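Local coordinates for Lin1840 protein (Listeria innocua serovar 6a, PDB 4ZOC) that probably hydrolyses terminal, non-reducing beta-D-glucosyl residues to release beta-D-glucose, as a glycoside hydrolase family 3 enzyme of beta-1,2-glucan breakdown, at residues A[273-278]-A[302-307]; A[288-293]-A[309-314]; A[203-208]-A[236-241]. The protein carries 2 engineered substitutions. One frame throughout, in Å; residues are numbered along the deposited sequence.

Contact 1 (A[273-278]-A[302-307]); sequences AVAEVI and MMTTCY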
loop_
_atom_site.group_PDB
_atom_site.type_symbol
_atom_site.label_atom_id
_atom_site.label_comp_id
_atom_site.label_asym_id
_atom_site.label_seq_id
_atom_site.Cartn_x
_atom_site.Cartn_y
_atom_site.Cartn_z
ATOM N N ALA A 273 17.335 -12.921 -12.216
ATOM C CA ALA A 273 16.265 -13.227 -11.308
ATOM C C ALA A 273 16.293 -14.709 -10.895
ATOM O O ALA A 273 15.722 -15.109 -9.853
ATOM C CB ALA A 273 14.930 -12.921 -11.975
ATOM N N VAL A 274 16.920 -15.555 -11.697
ATOM C CA VAL A 274 17.080 -16.965 -11.253
ATOM C C VAL A 274 17.976 -17.045 -9.995
ATOM O O VAL A 274 17.573 -17.627 -8.994
ATOM C CB VAL A 274 17.633 -17.868 -12.385
ATOM C CG1 VAL A 274 17.918 -19.230 -11.812
ATOM C CG2 VAL A 274 16.633 -17.970 -13.568
ATOM N N ALA A 275 19.174 -16.438 -10.044
ATOM C CA ALA A 275 20.135 -16.406 -8.934
ATOM C C ALA A 275 19.545 -15.690 -7.722
ATOM O O ALA A 275 19.752 -16.055 -6.558
ATOM C CB ALA A 275 21.439 -15.752 -9.403
ATOM N N GLU A 276 18.679 -14.752 -8.010
ATOM C CA GLU A 276 18.152 -13.805 -6.995
ATOM C C GLU A 276 17.089 -14.460 -6.159
ATOM O O GLU A 276 16.737 -13.935 -5.108
ATOM C CB GLU A 276 17.707 -12.502 -7.635
ATOM C CG GLU A 276 18.940 -11.638 -8.007
ATOM C CD GLU A 276 18.664 -10.486 -8.921
ATOM O OE1 GLU A 276 17.476 -10.154 -9.088
ATOM O OE2 GLU A 276 19.692 -9.909 -9.352
ATOM N N VAL A 277 16.583 -15.624 -6.567
ATOM C CA VAL A 277 15.602 -16.328 -5.711
ATOM C C VAL A 277 16.319 -16.756 -4.411
ATOM O O VAL A 277 15.668 -16.940 -3.324
ATOM C CB VAL A 277 14.826 -17.462 -6.427
ATOM C CG1 VAL A 277 14.195 -17.018 -7.707
ATOM C CG2 VAL A 277 15.667 -18.689 -6.710
ATOM N N ILE A 278 17.640 -16.923 -4.491
ATOM C CA ILE A 278 18.450 -17.114 -3.270
ATOM C C ILE A 278 18.336 -15.929 -2.270
ATOM O O ILE A 278 18.160 -16.121 -1.053
ATOM C CB ILE A 278 19.937 -17.417 -3.637
ATOM C CG1 ILE A 278 20.005 -18.660 -4.542
ATOM C CG2 ILE A 278 20.693 -17.674 -2.346
ATOM C CD1 ILE A 278 21.368 -18.781 -5.211
ATOM N N MET A 302 18.880 -15.225 -17.781
ATOM C CA MET A 302 19.501 -14.027 -18.270
ATOM C C MET A 302 20.711 -13.619 -17.398
ATOM O O MET A 302 20.559 -13.073 -16.282
ATOM C CB MET A 302 18.469 -12.886 -18.267
ATOM C CG MET A 302 19.052 -11.580 -18.779
ATOM S SD MET A 302 17.932 -10.151 -18.811
ATOM C CE MET A 302 16.684 -10.657 -20.002
ATOM N N MET A 303 21.936 -13.921 -17.884
ATOM C CA MET A 303 23.209 -13.376 -17.269
ATOM C C MET A 303 23.594 -13.815 -15.873
ATOM O O MET A 303 24.400 -13.225 -15.197
ATOM C CB MET A 303 23.232 -11.879 -17.417
ATOM C CG MET A 303 23.768 -11.470 -18.791
ATOM S SD MET A 303 25.513 -11.987 -19.063
ATOM C CE MET A 303 26.376 -10.822 -18.008
ATOM N N THR A 304 23.077 -14.972 -15.491
ATOM C CA THR A 304 23.539 -15.723 -14.299
ATOM C C THR A 304 23.766 -17.182 -14.705
ATOM O O THR A 304 23.387 -17.589 -15.816
ATOM C CB THR A 304 22.605 -15.535 -13.046
ATOM O OG1 THR A 304 21.221 -15.797 -13.404
ATOM C CG2 THR A 304 22.762 -14.150 -12.542
ATOM N N THR A 305 24.397 -17.917 -13.784
ATOM C CA THR A 305 25.038 -19.151 -14.037
ATOM C C THR A 305 24.468 -20.323 -13.264
ATOM O O THR A 305 25.105 -21.345 -13.250
ATOM C CB THR A 305 26.530 -19.051 -13.753
ATOM O OG1 THR A 305 26.737 -18.749 -12.381
ATOM C CG2 THR A 305 27.195 -17.943 -14.568
ATOM N N CYS A 306 23.248 -20.249 -12.698
ATOM C CA CYS A 306 22.710 -21.350 -12.019
ATOM C C CYS A 306 22.492 -22.548 -12.944
ATOM O O CYS A 306 22.924 -23.657 -12.619
ATOM C CB CYS A 306 21.353 -21.011 -11.317
ATOM S SG CYS A 306 21.519 -19.617 -10.202
ATOM N N TYR A 307 21.798 -22.346 -14.069
ATOM C CA TYR A 307 21.590 -23.435 -15.010
ATOM C C TYR A 307 22.879 -24.036 -15.481
ATOM O O TYR A 307 23.098 -25.282 -15.376
ATOM C CB TYR A 307 20.740 -23.035 -16.217
ATOM C CG TYR A 307 19.211 -22.884 -15.950
ATOM C CD1 TYR A 307 18.609 -23.261 -14.729
ATOM C CD2 TYR A 307 18.388 -22.340 -16.931
ATOM C CE1 TYR A 307 17.257 -23.158 -14.548
ATOM C CE2 TYR A 307 17.026 -22.252 -16.758
ATOM C CZ TYR A 307 16.457 -22.618 -15.528
ATOM O OH TYR A 307 15.120 -22.582 -15.348
HETATM O O HOH W 1 18.615 -15.068 -13.928
#

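Contact 2 (A[288-293]-A[309-314]); sequences EAAQFS and HELKGL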
loop_
_atom_site.group_PDB
_atom_site.type_symbol
_atom_site.label_atom_id
_atom_site.label_comp_id
_atom_site.label_asym_id
_atom_site.label_seq_id
_atom_site.Cartn_x
_atom_site.Cartn_y
_atom_site.Cartn_z
ATOM N N GLU A 288 19.583 -25.205 -5.875
ATOM C CA GLU A 288 18.176 -25.108 -5.695
ATOM C C GLU A 288 17.501 -24.072 -6.631
ATOM O O GLU A 288 16.409 -24.305 -7.125
ATOM C CB GLU A 288 17.868 -24.776 -4.192
ATOM C CG GLU A 288 18.148 -25.988 -3.266
ATOM C CD GLU A 288 17.548 -25.882 -1.884
ATOM O OE1 GLU A 288 16.987 -24.810 -1.486
ATOM O OE2 GLU A 288 17.709 -26.875 -1.142
ATOM N N ALA A 289 18.147 -22.921 -6.797
ATOM C CA ALA A 289 17.666 -21.878 -7.710
ATOM C C ALA A 289 17.424 -22.442 -9.113
ATOM O O ALA A 289 16.349 -22.268 -9.714
ATOM C CB ALA A 289 18.651 -20.726 -7.775
ATOM N N ALA A 290 18.403 -23.219 -9.598
ATOM C CA ALA A 290 18.279 -23.930 -10.880
ATOM C C ALA A 290 17.137 -24.918 -10.878
ATOM O O ALA A 290 16.308 -24.978 -11.781
ATOM C CB ALA A 290 19.623 -24.646 -11.180
ATOM N N GLN A 291 17.083 -25.748 -9.860
ATOM C CA GLN A 291 16.022 -26.747 -9.835
ATOM C C GLN A 291 14.640 -26.109 -9.847
ATOM O O GLN A 291 13.789 -26.484 -10.602
ATOM C CB GLN A 291 16.152 -27.631 -8.593
ATOM C CG GLN A 291 15.136 -28.741 -8.530
ATOM C CD GLN A 291 15.185 -29.514 -7.214
ATOM O OE1 GLN A 291 16.201 -29.581 -6.510
ATOM N NE2 GLN A 291 14.077 -30.140 -6.902
ATOM N N PHE A 292 14.413 -25.160 -8.939
ATOM C CA PHE A 292 13.049 -24.606 -8.767
ATOM C C PHE A 292 12.664 -23.748 -9.989
ATOM O O PHE A 292 11.561 -23.787 -10.436
ATOM C CB PHE A 292 12.961 -23.799 -7.459
ATOM C CG PHE A 292 13.366 -24.564 -6.221
ATOM C CD1 PHE A 292 13.228 -25.951 -6.160
ATOM C CD2 PHE A 292 13.805 -23.893 -5.104
ATOM C CE1 PHE A 292 13.589 -26.623 -4.993
ATOM C CE2 PHE A 292 14.134 -24.572 -3.922
ATOM C CZ PHE A 292 14.026 -25.928 -3.902
ATOM N N SER A 293 13.637 -23.059 -10.585
ATOM C CA SER A 293 13.369 -22.285 -11.800
ATOM C C SER A 293 13.029 -23.168 -12.964
ATOM O O SER A 293 12.127 -22.868 -13.674
ATOM C CB SER A 293 14.517 -21.297 -12.118
ATOM O OG SER A 293 14.622 -20.361 -11.038
ATOM N N HIS A 309 25.956 -24.086 -14.423
ATOM C CA HIS A 309 26.803 -24.792 -13.468
ATOM C C HIS A 309 26.102 -25.936 -12.712
ATOM O O HIS A 309 26.783 -26.877 -12.273
ATOM C CB HIS A 309 27.472 -23.802 -12.510
ATOM C CG HIS A 309 28.457 -22.893 -13.175
ATOM N ND1 HIS A 309 29.266 -23.298 -14.213
ATOM C CD2 HIS A 309 28.745 -21.583 -12.968
ATOM C CE1 HIS A 309 29.990 -22.270 -14.637
ATOM N NE2 HIS A 309 29.700 -21.222 -13.890
ATOM N N GLU A 310 24.782 -25.927 -12.622
ATOM C CA GLU A 310 24.048 -26.919 -11.759
ATOM C C GLU A 310 23.107 -27.952 -12.419
ATOM O O GLU A 310 22.788 -29.019 -11.797
ATOM C CB GLU A 310 23.201 -26.200 -10.678
ATOM C CG GLU A 310 23.992 -25.195 -9.889
ATOM C CD GLU A 310 24.939 -25.796 -8.887
ATOM O OE1 GLU A 310 24.930 -27.034 -8.643
ATOM O OE2 GLU A 310 25.702 -24.999 -8.280
ATOM N N LEU A 311 22.631 -27.684 -13.636
ATOM C CA LEU A 311 21.624 -28.576 -14.275
ATOM C C LEU A 311 22.202 -29.947 -14.495
ATOM O O LEU A 311 21.493 -30.930 -14.323
ATOM C CB LEU A 311 21.107 -28.016 -15.588
ATOM C CG LEU A 311 20.089 -26.864 -15.503
ATOM C CD1 LEU A 311 19.564 -26.560 -16.877
ATOM C CD2 LEU A 311 18.905 -27.225 -14.634
ATOM N N LYS A 312 23.486 -30.030 -14.846
ATOM C CA LYS A 312 24.007 -31.362 -15.122
ATOM C C LYS A 312 23.957 -32.231 -13.860
ATOM O O LYS A 312 23.388 -33.290 -13.902
ATOM C CB LYS A 312 25.383 -31.332 -15.791
ATOM C CG LYS A 312 25.833 -32.745 -16.216
ATOM C CD LYS A 312 27.088 -33.075 -15.477
ATOM C CE LYS A 312 28.242 -32.272 -16.048
ATOM N NZ LYS A 312 29.459 -33.054 -15.762
ATOM N N GLY A 313 24.485 -31.762 -12.736
ATOM C CA GLY A 313 24.367 -32.514 -11.465
ATOM C C GLY A 313 22.912 -32.886 -11.049
ATOM O O GLY A 313 22.654 -34.003 -10.586
ATOM N N LEU A 314 21.963 -31.934 -11.164
ATOM C CA LEU A 314 20.574 -32.183 -10.843
ATOM C C LEU A 314 19.982 -33.305 -11.663
ATOM O O LEU A 314 19.226 -34.143 -11.158
ATOM C CB LEU A 314 19.707 -30.929 -11.072
ATOM C CG LEU A 314 19.933 -29.836 -10.022
ATOM C CD1 LEU A 314 19.451 -28.456 -10.528
ATOM C CD2 LEU A 314 19.266 -30.104 -8.666
#

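Contact 3 (A[203-208]-A[236-241]); sequences LEYNTV and TAFNVV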
loop_
_atom_site.group_PDB
_atom_site.type_symbol
_atom_site.label_atom_id
_atom_site.label_comp_id
_atom_site.label_asym_id
_atom_site.label_seq_id
_atom_site.Cartn_x
_atom_site.Cartn_y
_atom_site.Cartn_z
ATOM N N LEU A 203 9.049 1.068 -3.693
ATOM C CA LEU A 203 10.458 0.782 -3.536
ATOM C C LEU A 203 10.879 -0.318 -4.551
ATOM O O LEU A 203 10.253 -1.342 -4.674
ATOM C CB LEU A 203 10.712 0.333 -2.057
ATOM C CG LEU A 203 12.085 -0.141 -1.698
ATOM C CD1 LEU A 203 13.143 0.933 -2.019
ATOM C CD2 LEU A 203 12.125 -0.555 -0.207
ATOM N N GLU A 204 11.913 -0.057 -5.321
ATOM C CA GLU A 204 12.295 -1.019 -6.358
ATOM C C GLU A 204 12.546 -2.403 -5.836
ATOM O O GLU A 204 13.158 -2.634 -4.797
ATOM C CB GLU A 204 13.514 -0.508 -7.138
ATOM C CG GLU A 204 13.769 -1.268 -8.362
ATOM C CD GLU A 204 12.625 -1.167 -9.307
ATOM O OE1 GLU A 204 12.498 -0.162 -10.070
ATOM O OE2 GLU A 204 11.725 -2.086 -9.321
ATOM N N TYR A 205 12.019 -3.373 -6.580
ATOM C CA TYR A 205 12.145 -4.832 -6.325
ATOM C C TYR A 205 11.416 -5.278 -5.120
ATOM O O TYR A 205 11.559 -6.463 -4.750
ATOM C CB TYR A 205 13.610 -5.313 -6.259
ATOM C CG TYR A 205 14.555 -4.696 -7.292
ATOM C CD1 TYR A 205 14.395 -4.949 -8.640
ATOM C CD2 TYR A 205 15.560 -3.868 -6.900
ATOM C CE1 TYR A 205 15.245 -4.384 -9.571
ATOM C CE2 TYR A 205 16.408 -3.244 -7.824
ATOM C CZ TYR A 205 16.256 -3.565 -9.149
ATOM O OH TYR A 205 17.050 -3.076 -10.124
ATOM N N ASN A 206 10.720 -4.372 -4.433
ATOM C CA ASN A 206 10.157 -4.691 -3.122
ATOM C C ASN A 206 8.909 -5.601 -3.203
ATOM O O ASN A 206 8.332 -5.810 -4.290
ATOM C CB ASN A 206 9.805 -3.405 -2.369
ATOM C CG ASN A 206 9.675 -3.589 -0.881
ATOM O OD1 ASN A 206 10.184 -4.559 -0.275
ATOM N ND2 ASN A 206 8.977 -2.648 -0.259
ATOM N N THR A 207 8.571 -6.177 -2.050
ATOM C CA THR A 207 7.405 -7.032 -1.860
ATOM C C THR A 207 6.124 -6.552 -2.575
ATOM O O THR A 207 5.758 -5.387 -2.573
ATOM C CB THR A 207 7.124 -7.080 -0.354
ATOM O OG1 THR A 207 8.268 -7.582 0.326
ATOM C CG2 THR A 207 5.905 -7.921 0.004
ATOM N N VAL A 208 5.449 -7.511 -3.199
ATOM C CA VAL A 208 4.109 -7.333 -3.783
ATOM C C VAL A 208 3.236 -8.327 -3.077
ATOM O O VAL A 208 3.629 -9.537 -2.937
ATOM C CB VAL A 208 4.127 -7.675 -5.264
ATOM C CG1 VAL A 208 2.746 -7.789 -5.873
ATOM C CG2 VAL A 208 4.962 -6.628 -6.040
ATOM N N THR A 236 9.953 -13.173 -16.761
ATOM C CA THR A 236 9.552 -13.215 -15.311
ATOM C C THR A 236 9.734 -11.864 -14.603
ATOM O O THR A 236 10.416 -10.978 -15.146
ATOM C CB THR A 236 10.363 -14.271 -14.556
ATOM O OG1 THR A 236 11.724 -13.820 -14.332
ATOM C CG2 THR A 236 10.255 -15.636 -15.269
ATOM N N ALA A 237 9.104 -11.718 -13.412
ATOM C CA ALA A 237 9.266 -10.497 -12.627
ATOM C C ALA A 237 10.264 -10.715 -11.464
ATOM O O ALA A 237 10.456 -11.820 -10.984
ATOM C CB ALA A 237 7.889 -10.097 -12.047
ATOM N N PHE A 238 10.836 -9.608 -10.988
ATOM C CA PHE A 238 11.676 -9.638 -9.827
ATOM C C PHE A 238 11.008 -9.919 -8.496
ATOM O O PHE A 238 11.678 -10.420 -7.546
ATOM C CB PHE A 238 12.413 -8.334 -9.698
ATOM C CG PHE A 238 13.426 -8.095 -10.763
ATOM C CD1 PHE A 238 14.520 -8.960 -10.893
ATOM C CD2 PHE A 238 13.316 -7.014 -11.609
ATOM C CE1 PHE A 238 15.492 -8.713 -11.827
ATOM C CE2 PHE A 238 14.317 -6.765 -12.559
ATOM C CZ PHE A 238 15.363 -7.626 -12.691
ATOM N N ASN A 239 9.723 -9.588 -8.425
ATOM C CA ASN A 239 8.995 -9.593 -7.122
ATOM C C ASN A 239 8.509 -10.948 -6.747
ATOM O O ASN A 239 8.291 -11.805 -7.620
ATOM C CB ASN A 239 7.790 -8.662 -7.135
ATOM C CG ASN A 239 6.893 -8.865 -8.365
ATOM O OD1 ASN A 239 7.295 -8.552 -9.494
ATOM N ND2 ASN A 239 5.717 -9.437 -8.166
ATOM N N VAL A 240 8.301 -11.147 -5.461
ATOM C CA VAL A 240 7.348 -12.249 -5.018
ATOM C C VAL A 240 5.916 -12.057 -5.502
ATOM O O VAL A 240 5.451 -10.924 -5.660
ATOM C CB VAL A 240 7.325 -12.413 -3.491
ATOM C CG1 VAL A 240 8.682 -12.779 -2.902
ATOM C CG2 VAL A 240 6.765 -11.144 -2.767
ATOM N N VAL A 241 5.249 -13.135 -5.848
ATOM C CA VAL A 241 3.794 -13.206 -6.050
ATOM C C VAL A 241 3.299 -14.141 -4.956
ATOM O O VAL A 241 3.666 -15.290 -4.886
ATOM C CB VAL A 241 3.480 -13.687 -7.450
ATOM C CG1 VAL A 241 1.983 -13.911 -7.639
ATOM C CG2 VAL A 241 3.954 -12.640 -8.465
HETATM O O HOH W 2 9.477 -8.851 -4.138
HETATM O O HOH W 3 12.954 -8.611 -5.746
#

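Contact 1 (A[273-278]-A[302-307])
Cys306 meets the short, weakly bonded helical turn 273-276 with its sulfur: SG lies 3.7 Å from Ala275 CA, against the backbone of the turn as well as the alanine methyl. On the same residue, CB touches Val274 CG1 at 3.9 Å. That methyl is anti to the backbone N of Val274 (chi1 173°), which places it beside the carbonyl carbon, where it reaches the cysteine. Ala275 CB also meets the methyl carbon CG2 of Thr304, at 3.8 Å, so Ala275 touches both residues.

No direct hydrogen bond crosses between the segments; a water does that job. It accepts from Val274 N at 2.8 Å and donates to Thr304 OG1, also at 2.8 Å, tying the helical turn to the threonine hydroxyl. One shell further out, Glu301 fixes the second segment: OE2 bonds both Thr304 OG1 and Cys306 N, while OE1 takes Tyr307 N. Met302 in turn makes backbone hydrogen bonds with Gly272. The contact joins the segments that follow strands 266-268 and 301-302, the seventh and eighth strands of a TIM barrel.

Contact 2 (A[288-293]-A[309-314])
Apolar contacts carry nearly all of this helix pair, and Ala290 sits at their middle. Its CB touches Glu310 CB at 3.9 Å and Leu314 CD1 at 3.9 Å, with Leu311 CD2 a little further off at 4.4 Å. One methyl group thus faces residues from two successive turns of 309-314, and the axes of the two short segments come to 8.8 Å and cross at -73°.

Leu314 uses both of its methyls, which divide the work: CD1 packs at 3.7 Å against Gln291 N, on the backbone of the other helix, while CD2 lies 3.8 Å from Gln291 OE1. The two side chains meet at roughly a right angle, the glutamine running extended past the leucine with CG anti to its own N (chi1 -177°).

Among polar groups, Gln291 NE2 bonds Glu295 one turn on, and Glu310 bends at chi2 (-74°), taking its carboxylate off the interface while CB stays against Ala290. Ser293 OG bonds back to Ala289 O at 2.9 Å within its own helix. With no hydrogen bond or salt bridge passing between the segments, the two helices are held here by shape and apolar burial.

Contact 3 (A[203-208]-A[236-241])
Two loops at the carboxyl ends of neighbouring TIM-barrel strands, 187-193 and 233-236, meet beside the glucose site, and the rings of Tyr205 and Phe238 pair across them. It is a T-shaped stack: the tyrosine brings its CD1–CE1 edge over one face of the phenylalanine, planes at 86° and ring centroids 5.2 Å apart. Glu204 CG covers a face of the tyrosine ring, and its OE2 accepts from Tyr205 N at 3.0 Å within the type II turn 203-206. Tyr205 OH bonds Glu473, a residue of the glucose pocket, and Phe238 itself touches bound glucose; Arg572 of the second subunit packs on both residues.

Between the backbones, two waters form bridges. One donates to Tyr205 O at 2.7 Å and to Phe238 O at 2.9 Å; the other donates to Tyr205 O and accepts from Val240 N. Further along, Val208 CG2 lies 3.6 Å from Asn239 ND2. With chi1 at 49°, Asn239 CG stands between its backbone N and carbonyl carbon, which keeps the amide beside Val208; ND2 bonds Val240 O at 2.9 Å, from above the carbonyl plane, as well as Ala194 O. Val240 CG2 packs against Val208 O at 3.5 Å.

All three contacts belong to the TIM-barrel part of the chain. Contact 3 closes before contact 1 opens, whereas the segments of contacts 1 and 2 alternate. Helix 306-316 serves both of the latter, whose centres are 10 Å apart, and they touch where Tyr307 packs on Ala290 and Ser293. The centre of contact 3 is about 15 Å from that of contact 1, with Phe238 against Ala273 and Glu276, and about 22 Å from that of contact 2, which it does not touch. Arg572 of the second subunit packs on Phe238 and forms a salt bridge with Glu276, so contacts 1 and 3 both face the subunit interface near the glucose, while contact 2 lies among the outer helices.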